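Putative 2-dehydro-3-deoxygalactonokinase (PDB 3T69) probably phosphorylates 2-dehydro-3-deoxy-D-galactonate with ATP, giving the 6-phosphate in the degradation of galactose by the DeLey-Doudoroff pathway. Local coordinates at residues 202-207 / 237-242; 243-248 / 272-277. One frame throughout, in Å; residues are numbered along the deposited sequence.

Contact 1: 202-207 / 237-242; sequences TDAVSR and RAQLSG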
loop_
_atom_site.group_PDB
_atom_site.type_symbol
_atom_site.label_atom_id
_atom_site.label_comp_id
_atom_site.label_asym_id
_atom_site.label_seq_id
_atom_site.Cartn_x
_atom_site.Cartn_y
_atom_site.Cartn_z
ATOM N N THR B 202 13.733 13.044 4.265
ATOM C CA THR B 202 13.305 13.412 5.625
ATOM C C THR B 202 12.098 14.334 5.645
ATOM O O THR B 202 11.404 14.411 6.674
ATOM C CB THR B 202 14.437 14.048 6.498
ATOM O OG1 THR B 202 14.945 15.245 5.872
ATOM C CG2 THR B 202 15.550 13.051 6.726
ATOM N N ASP B 203 11.865 15.071 4.550
ATOM C CA ASP B 203 10.615 15.838 4.430
ATOM C C ASP B 203 9.414 14.875 4.457
ATOM O O ASP B 203 8.489 15.083 5.257
ATOM C CB ASP B 203 10.550 16.694 3.147
ATOM C CG ASP B 203 11.534 17.876 3.143
ATOM O OD1 ASP B 203 12.007 18.286 4.245
ATOM O OD2 ASP B 203 11.811 18.384 2.003
ATOM N N ALA B 204 9.468 13.833 3.606
ATOM C CA ALA B 204 8.447 12.787 3.506
ATOM C C ALA B 204 8.147 12.171 4.865
ATOM O O ALA B 204 6.970 12.120 5.299
ATOM C CB ALA B 204 8.871 11.734 2.544
ATOM N N VAL B 205 9.215 11.767 5.556
ATOM C CA VAL B 205 9.131 11.183 6.901
ATOM C C VAL B 205 8.520 12.133 7.892
ATOM O O VAL B 205 7.764 11.724 8.768
ATOM C CB VAL B 205 10.544 10.751 7.447
ATOM C CG1 VAL B 205 10.459 10.282 8.877
ATOM C CG2 VAL B 205 11.180 9.697 6.570
ATOM N N SER B 206 8.851 13.400 7.794
ATOM C CA SER B 206 8.298 14.327 8.761
ATOM C C SER B 206 6.815 14.650 8.451
ATOM O O SER B 206 5.962 14.559 9.335
ATOM C CB SER B 206 9.176 15.590 8.869
ATOM O OG SER B 206 10.535 15.241 9.168
ATOM N N ARG B 207 6.479 14.990 7.210
ATOM C CA ARG B 207 5.080 15.367 6.987
ATOM C C ARG B 207 4.159 14.184 7.245
ATOM O O ARG B 207 3.060 14.356 7.789
ATOM C CB ARG B 207 4.804 16.076 5.641
ATOM C CG ARG B 207 5.519 15.513 4.407
ATOM C CD ARG B 207 5.282 16.423 3.213
ATOM N NE ARG B 207 3.957 17.079 3.261
ATOM C CZ ARG B 207 3.417 17.752 2.245
ATOM N NH1 ARG B 207 4.057 17.842 1.082
ATOM N NH2 ARG B 207 2.231 18.318 2.375
ATOM N N ARG B 237 11.026 8.339 -5.331
ATOM C CA ARG B 237 11.425 7.139 -4.618
ATOM C C ARG B 237 11.649 7.456 -3.157
ATOM O O ARG B 237 11.192 6.739 -2.252
ATOM C CB ARG B 237 12.702 6.653 -5.247
ATOM C CG ARG B 237 13.142 5.258 -4.873
ATOM C CD ARG B 237 13.755 4.489 -6.098
ATOM N NE ARG B 237 14.206 3.147 -5.703
ATOM C CZ ARG B 237 13.633 2.006 -6.076
ATOM N NH1 ARG B 237 12.588 2.005 -6.918
ATOM N NH2 ARG B 237 14.122 0.866 -5.607
ATOM N N ALA B 238 12.333 8.560 -2.927
ATOM C CA ALA B 238 12.668 8.975 -1.594
ATOM C C ALA B 238 11.419 9.344 -0.846
ATOM O O ALA B 238 11.231 8.924 0.292
ATOM C CB ALA B 238 13.632 10.173 -1.644
ATOM N N GLN B 239 10.602 10.182 -1.482
ATOM C CA GLN B 239 9.273 10.585 -0.995
ATOM C C GLN B 239 8.439 9.337 -0.655
ATOM O O GLN B 239 7.909 9.193 0.473
ATOM C CB GLN B 239 8.585 11.339 -2.107
ATOM C CG GLN B 239 7.747 12.493 -1.677
ATOM C CD GLN B 239 7.268 13.298 -2.884
ATOM O OE1 GLN B 239 7.927 13.307 -3.947
ATOM N NE2 GLN B 239 6.133 14.005 -2.720
ATOM N N LEU B 240 8.368 8.421 -1.624
ATOM C CA LEU B 240 7.738 7.138 -1.390
ATOM C C LEU B 240 8.265 6.413 -0.151
ATOM O O LEU B 240 7.463 6.005 0.716
ATOM C CB LEU B 240 7.850 6.216 -2.600
ATOM C CG LEU B 240 7.182 4.848 -2.406
ATOM C CD1 LEU B 240 5.719 4.981 -2.066
ATOM C CD2 LEU B 240 7.268 4.069 -3.689
ATOM N N SER B 241 9.588 6.230 -0.069
ATOM C CA SER B 241 10.136 5.501 1.031
ATOM C C SER B 241 9.865 6.288 2.291
ATOM O O SER B 241 9.401 5.737 3.307
ATOM C CB SER B 241 11.622 5.307 0.848
ATOM O OG SER B 241 12.123 4.620 1.983
ATOM N N GLY B 242 10.094 7.592 2.209
ATOM C CA GLY B 242 9.938 8.420 3.343
ATOM C C GLY B 242 8.553 8.400 3.906
ATOM O O GLY B 242 8.382 8.433 5.154
#
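Helices 202-207 and 237-242 meet at Ala204, Val205 and Gly242, their axes 7.4 Å apart at closest and running roughly parallel at a crossing angle of -32°. CA of Val205 and CA of Gly242 come within 4.6 Å, a spacing helped by the lack of a side chain at Gly242, where a beta carbon would probably crowd CB of Ala204. The Ala204 methyl rests against the glycine backbone, its CB 3.6 Å from Gly242 CA and 3.4 Å from the carbonyl O of Gln239. The aliphatic part of the Gln239 side chain flanks the methyl at CG. Beside it, CA of Val205 makes a CA-H...O contact of 3.3 Å with Gly242 O, bent to 132° at the hydrogen. The two methyls of Val205 serve different neighbours. With CG1 anti to the backbone N (chi1 174°), CG2 is left to lie 3.7 Å from Gly242 CA, while CG1 reaches on to Gly246, one turn later. Farther along the first helix, Arg207 NH2 donates to the backbone O of Arg120 of the second subunit. Alanine against glycine at this axis distance is typical of close helix-helix packing through small residues, here in the helical part of the kinase.

Contact 2: 243-248 / 272-277; sequences TLIGLE and TLYRTA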
loop_
_atom_site.group_PDB
_atom_site.type_symbol
_atom_site.label_atom_id
_atom_site.label_comp_id
_atom_site.label_asym_id
_atom_site.label_seq_id
_atom_site.Cartn_x
_atom_site.Cartn_y
_atom_site.Cartn_z
ATOM N N THR B 243 7.546 8.353 3.022
ATOM C CA THR B 243 6.142 8.410 3.475
ATOM C C THR B 243 5.793 7.191 4.300
ATOM O O THR B 243 5.235 7.281 5.437
ATOM C CB THR B 243 5.130 8.535 2.273
ATOM O OG1 THR B 243 5.401 9.739 1.519
ATOM C CG2 THR B 243 3.706 8.544 2.784
ATOM N N LEU B 244 6.126 6.049 3.715
ATOM C CA LEU B 244 5.883 4.757 4.330
ATOM C C LEU B 244 6.552 4.693 5.686
ATOM O O LEU B 244 5.922 4.282 6.686
ATOM C CB LEU B 244 6.440 3.662 3.445
ATOM C CG LEU B 244 5.637 3.488 2.169
ATOM C CD1 LEU B 244 6.217 2.346 1.390
ATOM C CD2 LEU B 244 4.078 3.285 2.471
ATOM N N ILE B 245 7.826 5.122 5.722
ATOM C CA ILE B 245 8.573 5.051 6.939
ATOM C C ILE B 245 8.033 6.061 7.964
ATOM O O ILE B 245 7.905 5.752 9.187
ATOM C CB ILE B 245 10.112 5.150 6.718
ATOM C CG1 ILE B 245 10.622 3.889 6.046
ATOM C CG2 ILE B 245 10.808 5.238 8.076
ATOM C CD1 ILE B 245 11.882 4.045 5.232
ATOM N N GLY B 246 7.674 7.253 7.499
ATOM C CA GLY B 246 7.149 8.222 8.443
ATOM C C GLY B 246 5.931 7.654 9.118
ATOM O O GLY B 246 5.686 7.871 10.314
ATOM N N LEU B 247 5.182 6.863 8.355
ATOM C CA LEU B 247 3.908 6.288 8.848
ATOM C C LEU B 247 4.140 5.226 9.890
ATOM O O LEU B 247 3.537 5.266 10.986
ATOM C CB LEU B 247 3.084 5.756 7.670
ATOM C CG LEU B 247 1.792 5.022 7.909
ATOM C CD1 LEU B 247 0.795 5.863 8.635
ATOM C CD2 LEU B 247 1.272 4.727 6.581
ATOM N N GLU B 248 5.035 4.295 9.575
ATOM C CA GLU B 248 5.551 3.374 10.608
ATOM C C GLU B 248 5.874 4.030 11.950
ATOM O O GLU B 248 5.510 3.524 13.021
ATOM C CB GLU B 248 6.831 2.736 10.147
ATOM C CG GLU B 248 7.345 1.757 11.185
ATOM C CD GLU B 248 8.417 0.842 10.634
ATOM O OE1 GLU B 248 8.425 0.613 9.394
ATOM O OE2 GLU B 248 9.253 0.364 11.454
ATOM N N THR B 272 20.937 2.228 7.632
ATOM C CA THR B 272 21.283 3.656 7.525
ATOM C C THR B 272 19.974 4.453 7.408
ATOM O O THR B 272 19.605 5.231 8.334
ATOM C CB THR B 272 22.278 3.932 6.337
ATOM O OG1 THR B 272 23.558 3.339 6.618
ATOM C CG2 THR B 272 22.484 5.420 6.108
ATOM N N LEU B 273 19.251 4.201 6.316
ATOM C CA LEU B 273 17.901 4.746 6.098
ATOM C C LEU B 273 17.023 4.896 7.357
ATOM O O LEU B 273 16.457 5.962 7.593
ATOM C CB LEU B 273 17.188 3.899 5.062
ATOM C CG LEU B 273 16.197 4.612 4.136
ATOM C CD1 LEU B 273 16.830 5.831 3.449
ATOM C CD2 LEU B 273 15.696 3.611 3.073
ATOM N N TYR B 274 16.931 3.863 8.189
ATOM C CA TYR B 274 16.152 3.989 9.411
ATOM C C TYR B 274 16.737 4.851 10.529
ATOM O O TYR B 274 15.979 5.478 11.292
ATOM C CB TYR B 274 15.754 2.619 9.969
ATOM C CG TYR B 274 14.478 2.036 9.382
ATOM C CD1 TYR B 274 13.296 2.003 10.121
ATOM C CD2 TYR B 274 14.450 1.523 8.098
ATOM C CE1 TYR B 274 12.098 1.450 9.590
ATOM C CE2 TYR B 274 13.269 0.971 7.570
ATOM C CZ TYR B 274 12.109 0.953 8.315
ATOM O OH TYR B 274 10.969 0.399 7.781
ATOM N N ARG B 275 18.072 4.888 10.653
ATOM C CA ARG B 275 18.693 5.658 11.758
ATOM C C ARG B 275 18.467 7.087 11.361
ATOM O O ARG B 275 18.115 7.949 12.189
ATOM C CB ARG B 275 20.222 5.360 11.893
ATOM N N THR B 276 18.657 7.308 10.061
ATOM C CA THR B 276 18.466 8.613 9.456
ATOM C C THR B 276 17.034 9.068 9.734
ATOM O O THR B 276 16.781 10.167 10.275
ATOM C CB THR B 276 18.711 8.502 7.961
ATOM O OG1 THR B 276 20.037 8.025 7.755
ATOM C CG2 THR B 276 18.536 9.818 7.257
ATOM N N ALA B 277 16.099 8.182 9.411
ATOM C CA ALA B 277 14.715 8.498 9.572
ATOM C C ALA B 277 14.362 8.652 11.053
ATOM O O ALA B 277 13.601 9.542 11.425
ATOM C CB ALA B 277 13.861 7.439 8.859
#
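The connecting helix of a beta-alpha-beta crossover, 268-280 between parallel strands 261-264 and 284-285, packs on helix 233-252 through Tyr274 and Ala277 against Glu248 and Ile245. The short segments cross at -60° with axes 11.0 Å apart, so side chains fill the space between them. Tyr274 reaches across and donates its hydroxyl to Glu248, with OH 3.0 Å from OE1, on the syn side and 31° out of the carboxylate plane. The extended Glu248 chain, CG anti to the backbone N, brings the carboxylate to the edge of the ring, the two planes 52° apart. This buried acid is gripped at both oxygens: Thr171 joins Tyr274 at OE1, while Trp155 and Ser153 bond to OE2, probably offsetting the cost of burying its charge. A phenylalanine in place of Tyr274 would probably keep the ring against Ile245 but leave OE1 without one of its hydrogen-bond partners and Thr171 without its bond to the phenol. Ile245 packs against the tyrosine, its CG1 4.0 Å from Tyr274 CZ and its CG2 over one ring face, offset toward the rim. The same isoleucine also touches Leu273, CD1 to CD2 4.4 Å, and its CG2 meets Ala277 CB at 3.8 Å.

Helix 233-252 supplies one segment to each contact, 237-242 to contact 1 and, directly after it, 243-248 to contact 2, and the contact centres are about 8 Å apart. Contact 1 joins this helix to the earlier helix 199-210, contact 2 to the later helix 268-280, and contact 1 is complete before contact 2 begins. The two touch where Ala204 CB approaches Thr243 N at 3.7 Å and where Ser241 OG lies 3.9 Å from Leu273 CD2. Phe201 of helix 199-210 also packs on Ile245 and Leu273, so the three helices form one buried cluster. Contact 1 faces the helical outer part and contact 2 the six-stranded sheet, so helix 233-252 joins the two in this probable ASKHA-type kinase.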